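PDB 5WAB: putative beta-glucosidase from Bifidobacterium adolescentis, which hydrolyses beta-glucosides as a glycoside hydrolase of family 3 and probably also releases terminal alpha-L-arabinopyranosyl units from ginsenoside Rb2. Local coordinates for residues 103-108 with 148-153; 92-97 with 141-146. One frame throughout, in Å; residues are numbered along the deposited sequence.

Contact 1: residues 103-108 with 148-153; sequences AVILGP and VGTSLK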
loop_
_atom_site.group_PDB
_atom_site.type_symbol
_atom_site.label_atom_id
_atom_site.label_comp_id
_atom_site.label_asym_id
_atom_site.label_seq_id
_atom_site.Cartn_x
_atom_site.Cartn_y
_atom_site.Cartn_z
ATOM N N ALA A 103 -17.419 -13.052 7.131
ATOM C CA ALA A 103 -17.805 -11.805 7.788
ATOM C C ALA A 103 -16.692 -10.768 7.786
ATOM O O ALA A 103 -16.979 -9.564 7.787
ATOM C CB ALA A 103 -18.252 -12.067 9.228
ATOM N N VAL A 104 -15.434 -11.195 7.818
ATOM C CA VAL A 104 -14.299 -10.282 7.816
ATOM C C VAL A 104 -13.286 -10.781 6.799
ATOM O O VAL A 104 -12.936 -11.966 6.797
ATOM C CB VAL A 104 -13.647 -10.166 9.206
ATOM C CG1 VAL A 104 -12.544 -9.126 9.189
ATOM C CG2 VAL A 104 -14.687 -9.847 10.269
ATOM N N ILE A 105 -12.829 -9.885 5.926
ATOM C CA ILE A 105 -11.760 -10.182 4.980
ATOM C C ILE A 105 -10.491 -9.507 5.484
ATOM O O ILE A 105 -10.508 -8.324 5.840
ATOM C CB ILE A 105 -12.140 -9.731 3.556
ATOM C CG1 ILE A 105 -11.080 -10.155 2.543
ATOM C CG2 ILE A 105 -12.417 -8.227 3.485
ATOM C CD1 ILE A 105 -11.588 -10.146 1.126
ATOM N N LEU A 106 -9.394 -10.267 5.542
ATOM C CA LEU A 106 -8.206 -9.867 6.306
ATOM C C LEU A 106 -7.305 -8.972 5.460
ATOM O O LEU A 106 -6.273 -9.382 4.929
ATOM C CB LEU A 106 -7.462 -11.099 6.811
ATOM C CG LEU A 106 -8.276 -11.992 7.747
ATOM C CD1 LEU A 106 -7.485 -13.221 8.177
ATOM C CD2 LEU A 106 -8.743 -11.194 8.956
ATOM N N GLY A 107 -7.692 -7.710 5.372
ATOM C CA GLY A 107 -6.931 -6.722 4.651
ATOM C C GLY A 107 -7.588 -5.371 4.808
ATOM O O GLY A 107 -8.637 -5.244 5.447
ATOM N N PRO A 108 -6.978 -4.322 4.243
ATOM C CA PRO A 108 -5.714 -4.374 3.505
ATOM C C PRO A 108 -4.492 -4.165 4.405
ATOM O O PRO A 108 -4.635 -3.808 5.579
ATOM C CB PRO A 108 -5.862 -3.224 2.510
ATOM C CG PRO A 108 -6.659 -2.195 3.283
ATOM C CD PRO A 108 -7.583 -2.976 4.200
ATOM N N VAL A 148 -19.681 -5.966 5.318
ATOM C CA VAL A 148 -18.653 -6.967 5.604
ATOM C C VAL A 148 -17.451 -6.274 6.231
ATOM O O VAL A 148 -17.084 -5.168 5.824
ATOM C CB VAL A 148 -18.237 -7.724 4.329
ATOM C CG1 VAL A 148 -17.221 -8.799 4.653
ATOM C CG2 VAL A 148 -19.452 -8.317 3.643
ATOM N N GLY A 149 -16.845 -6.915 7.232
ATOM C CA GLY A 149 -15.722 -6.308 7.912
ATOM C C GLY A 149 -14.404 -6.490 7.179
ATOM O O GLY A 149 -14.219 -7.412 6.388
ATOM N N THR A 150 -13.473 -5.582 7.455
ATOM C CA THR A 150 -12.094 -5.658 6.986
ATOM C C THR A 150 -11.168 -5.798 8.185
ATOM O O THR A 150 -11.606 -5.807 9.335
ATOM C CB THR A 150 -11.694 -4.425 6.168
ATOM O OG1 THR A 150 -11.686 -3.269 7.012
ATOM C CG2 THR A 150 -12.648 -4.204 5.027
ATOM N N SER A 151 -9.870 -5.887 7.907
ATOM C CA SER A 151 -8.857 -6.007 8.957
ATOM C C SER A 151 -7.616 -5.211 8.535
ATOM O O SER A 151 -6.719 -5.738 7.870
ATOM C CB SER A 151 -8.542 -7.473 9.226
ATOM O OG SER A 151 -7.837 -7.632 10.442
ATOM N N LEU A 152 -7.587 -3.931 8.906
ATOM C CA LEU A 152 -6.396 -3.110 8.722
ATOM C C LEU A 152 -5.204 -3.806 9.358
ATOM O O LEU A 152 -5.189 -4.036 10.569
ATOM C CB LEU A 152 -6.622 -1.734 9.349
ATOM C CG LEU A 152 -5.660 -0.609 8.978
ATOM C CD1 LEU A 152 -5.642 -0.422 7.471
ATOM C CD2 LEU A 152 -6.076 0.676 9.682
ATOM N N LYS A 153 -4.216 -4.167 8.542
ATOM C CA LYS A 153 -3.336 -5.287 8.852
ATOM C C LYS A 153 -1.937 -4.851 9.269
ATOM O O LYS A 153 -1.320 -3.988 8.632
ATOM C CB LYS A 153 -3.249 -6.237 7.651
ATOM C CG LYS A 153 -3.463 -7.684 8.031
ATOM C CD LYS A 153 -3.772 -8.557 6.824
ATOM C CE LYS A 153 -2.615 -8.667 5.870
ATOM N NZ LYS A 153 -2.903 -9.704 4.843
#

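Contact 2: residues 92-97 with 141-146; sequences AMAEEC and AGVQSK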
loop_
_atom_site.group_PDB
_atom_site.type_symbol
_atom_site.label_atom_id
_atom_site.label_comp_id
_atom_site.label_asym_id
_atom_site.label_seq_id
_atom_site.Cartn_x
_atom_site.Cartn_y
_atom_site.Cartn_z
ATOM N N ALA A 92 -16.688 -5.045 -4.507
ATOM C CA ALA A 92 -16.747 -6.359 -5.138
ATOM C C ALA A 92 -16.238 -7.443 -4.194
ATOM O O ALA A 92 -16.829 -8.525 -4.109
ATOM C CB ALA A 92 -15.943 -6.354 -6.438
ATOM N N MET A 93 -15.150 -7.162 -3.470
ATOM C CA MET A 93 -14.621 -8.106 -2.488
ATOM C C MET A 93 -15.657 -8.446 -1.419
ATOM O O MET A 93 -15.772 -9.604 -1.000
ATOM C CB MET A 93 -13.356 -7.529 -1.850
ATOM C CG MET A 93 -12.164 -7.443 -2.794
ATOM S SD MET A 93 -10.799 -6.443 -2.153
ATOM C CE MET A 93 -10.419 -7.266 -0.622
ATOM N N ALA A 94 -16.417 -7.450 -0.956
ATOM C CA ALA A 94 -17.427 -7.715 0.062
ATOM C C ALA A 94 -18.553 -8.585 -0.483
ATOM O O ALA A 94 -19.039 -9.490 0.207
ATOM C CB ALA A 94 -17.985 -6.402 0.601
ATOM N N GLU A 95 -18.984 -8.329 -1.720
ATOM C CA GLU A 95 -20.062 -9.119 -2.303
ATOM C C GLU A 95 -19.651 -10.578 -2.463
ATOM O O GLU A 95 -20.472 -11.487 -2.293
ATOM C CB GLU A 95 -20.474 -8.520 -3.645
ATOM C CG GLU A 95 -21.128 -7.156 -3.514
ATOM C CD GLU A 95 -21.448 -6.542 -4.854
ATOM O OE1 GLU A 95 -20.806 -6.932 -5.856
ATOM O OE2 GLU A 95 -22.337 -5.663 -4.906
ATOM N N GLU A 96 -18.378 -10.826 -2.773
ATOM C CA GLU A 96 -17.921 -12.207 -2.820
ATOM C C GLU A 96 -17.905 -12.816 -1.424
ATOM O O GLU A 96 -18.236 -13.995 -1.252
ATOM C CB GLU A 96 -16.541 -12.286 -3.476
ATOM C CG GLU A 96 -16.496 -11.626 -4.844
ATOM C CD GLU A 96 -15.271 -12.000 -5.662
ATOM O OE1 GLU A 96 -14.405 -12.749 -5.165
ATOM O OE2 GLU A 96 -15.188 -11.547 -6.820
ATOM N N CYS A 97 -17.561 -12.016 -0.410
ATOM C CA CYS A 97 -17.640 -12.496 0.966
ATOM C C CYS A 97 -19.071 -12.831 1.348
ATOM O O CYS A 97 -19.312 -13.806 2.068
ATOM C CB CYS A 97 -17.081 -11.452 1.935
ATOM S SG CYS A 97 -15.304 -11.182 1.857
ATOM N N ALA A 141 -13.544 1.314 3.325
ATOM C CA ALA A 141 -14.853 1.922 3.097
ATOM C C ALA A 141 -15.667 1.123 2.089
ATOM O O ALA A 141 -16.888 0.991 2.229
ATOM C CB ALA A 141 -14.690 3.365 2.626
ATOM N N GLY A 142 -15.008 0.584 1.064
ATOM C CA GLY A 142 -15.725 -0.160 0.046
ATOM C C GLY A 142 -16.307 -1.459 0.567
ATOM O O GLY A 142 -17.486 -1.749 0.356
ATOM N N VAL A 143 -15.483 -2.271 1.237
ATOM C CA VAL A 143 -15.957 -3.563 1.731
ATOM C C VAL A 143 -17.066 -3.364 2.759
ATOM O O VAL A 143 -18.140 -3.972 2.669
ATOM C CB VAL A 143 -14.793 -4.377 2.321
ATOM C CG1 VAL A 143 -15.312 -5.636 3.013
ATOM C CG2 VAL A 143 -13.777 -4.732 1.255
ATOM N N GLN A 144 -16.829 -2.489 3.736
ATOM C CA GLN A 144 -17.782 -2.324 4.821
ATOM C C GLN A 144 -19.054 -1.610 4.371
ATOM O O GLN A 144 -20.082 -1.707 5.055
ATOM C CB GLN A 144 -17.105 -1.590 5.984
ATOM C CG GLN A 144 -15.898 -2.359 6.555
ATOM C CD GLN A 144 -15.347 -1.768 7.849
ATOM O OE1 GLN A 144 -14.488 -2.365 8.503
ATOM N NE2 GLN A 144 -15.849 -0.599 8.227
ATOM N N SER A 145 -19.027 -0.934 3.216
ATOM C CA SER A 145 -20.256 -0.361 2.681
ATOM C C SER A 145 -21.263 -1.436 2.304
ATOM O O SER A 145 -22.442 -1.127 2.117
ATOM C CB SER A 145 -19.966 0.521 1.462
ATOM O OG SER A 145 -19.587 -0.250 0.335
ATOM N N LYS A 146 -20.821 -2.685 2.181
ATOM C CA LYS A 146 -21.699 -3.810 1.900
ATOM C C LYS A 146 -22.042 -4.608 3.147
ATOM O O LYS A 146 -22.736 -5.626 3.045
ATOM C CB LYS A 146 -21.053 -4.734 0.870
ATOM C CG LYS A 146 -20.746 -4.063 -0.446
ATOM C CD LYS A 146 -22.015 -3.716 -1.196
ATOM C CE LYS A 146 -21.693 -3.138 -2.561
ATOM N NZ LYS A 146 -22.919 -3.020 -3.400
#

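Contact 1: residues 103-108 with 148-153
Ala-103 O accepts a hydrogen bond from Gly-149 N at 2.7 Å. Gly-149 answers through its own carbonyl: Ile-105 N reaches Gly-149 O at 2.9 Å. These two bonds flank the parallel bridge of Val-104 with Gly-149. The short strand segments 104-106 and 149-153 run parallel, with 28° between their directions. Further on, an inverse gamma turn centred on Leu-106 swings the chain round, and Gly-107 O becomes the acceptor for Ser-151 N at 2.8 Å. The next peptide, Gly-107 to Pro-108, is cis. Beyond it, Pro-108 O takes Lys-153 N at 3.0 Å.

Side-chain packing fills in beside this ladder. Val-148 CG1 is a methyl beside a carbonyl oxygen, 3.2 Å from Ala-103 O. The carbon-to-carbon contact is that of Leu-106 CD2, which rests on Ser-151 CB at 3.7 Å. Thr-150 lies on the face that packs against helix 129-144.

The charged end of Lys-153 forms a third group. Lys-153 CD lies 3.2 Å from Leu-106 O. The bend at CG-CD (chi3 66°) then brings Lys-153 NZ back towards Leu-106 O, in a weak hydrogen bond at 3.4 Å. The stronger partner of NZ is the carboxylate of Glu-123, in a salt bridge, and a bound glycerol lies close by. A methionine in place of Lys-153 would probably leave the Glu-123 carboxylate without its positive mate and Leu-106 O without this weak donor.

Segments 103-108 and 148-153 lie on neighbouring parallel strands of the TIM-barrel-like N-terminal domain of family 3. Lys-153 stands near their C-terminal ends, where TIM barrels carry their active sites, and the glycerol is consistent with a pocket there.

Contact 2: residues 92-97 with 141-146
Ala-94 faces Val-143 and Lys-146 where two helices of the barrel's outer layer meet. Helix 83-99 supplies Ala-94, and helix 129-144 with the turn after it supplies the other two. Both belong to the alternating beta/alpha pattern of the TIM-barrel-like N-terminal domain. The helices come close here because the small methyl of Ala-94 points toward the other helix, and the CA atoms of Ala-94 and Val-143 are 4.7 Å apart. Ala-94 CB touches Val-143 CG1 at 3.7 Å and the backbone Val-143 O at 3.2 Å. That same oxygen accepts a backbone hydrogen bond from Lys-146 N within its own segment. Towards the barrel strands, Met-93 CB meets Val-143 CG2 more loosely, at 4.2 Å. Met-93 and Val-143 both also pack on Ile-105 of strand 102-106.

Lys-146 carries the contact outwards. Its CB starts against the methyl, 3.5 Å from Ala-94 CB. CG stays on the same methyl, 3.8 Å from Ala-94 CB. A bend at CB-CG (chi2 -69°) then turns the chain away from Ala-94 and across to Glu-95. From CD onwards it is extended. CE comes within 3.5 Å of Glu-95 OE2. The Glu-95 chain, extended beyond CG, crosses it at a slant.

The other carboxylate oxygen, Glu-95 OE1, is hydrogen-bonded to His-304 NE2, its stronger partner. Glu-95 is thus gripped through both oxygens, which should limit rotation of the carboxylate. Lys-146 NZ ends the path in a salt bridge to Glu-95 OE2 at 3.1 Å, on the anti side of that oxygen and 34° out of the carboxylate plane.

How the contacts relate
The centres of contacts 1 and 2 lie about 10 Å apart in the N-terminal domain. The segments alternate along the chain: 92-97, 103-108, 141-146, 148-153. Helix 83-99 leads into strand 102-106, and helix 129-144 then makes the crossover to strand 149-155. Contact 1 joins neighbouring strands of the parallel barrel sheet, and contact 2 joins the two helices that precede them. The layers touch directly. Ile-105 CD1 meets Met-93 CE at 3.6 Å, and Thr-150 CG2 meets Val-143 CB at 3.5 Å. Together they span two successive beta/alpha units, from the outer helices to the strand that carries Lys-153 at the likely active-site end of the barrel.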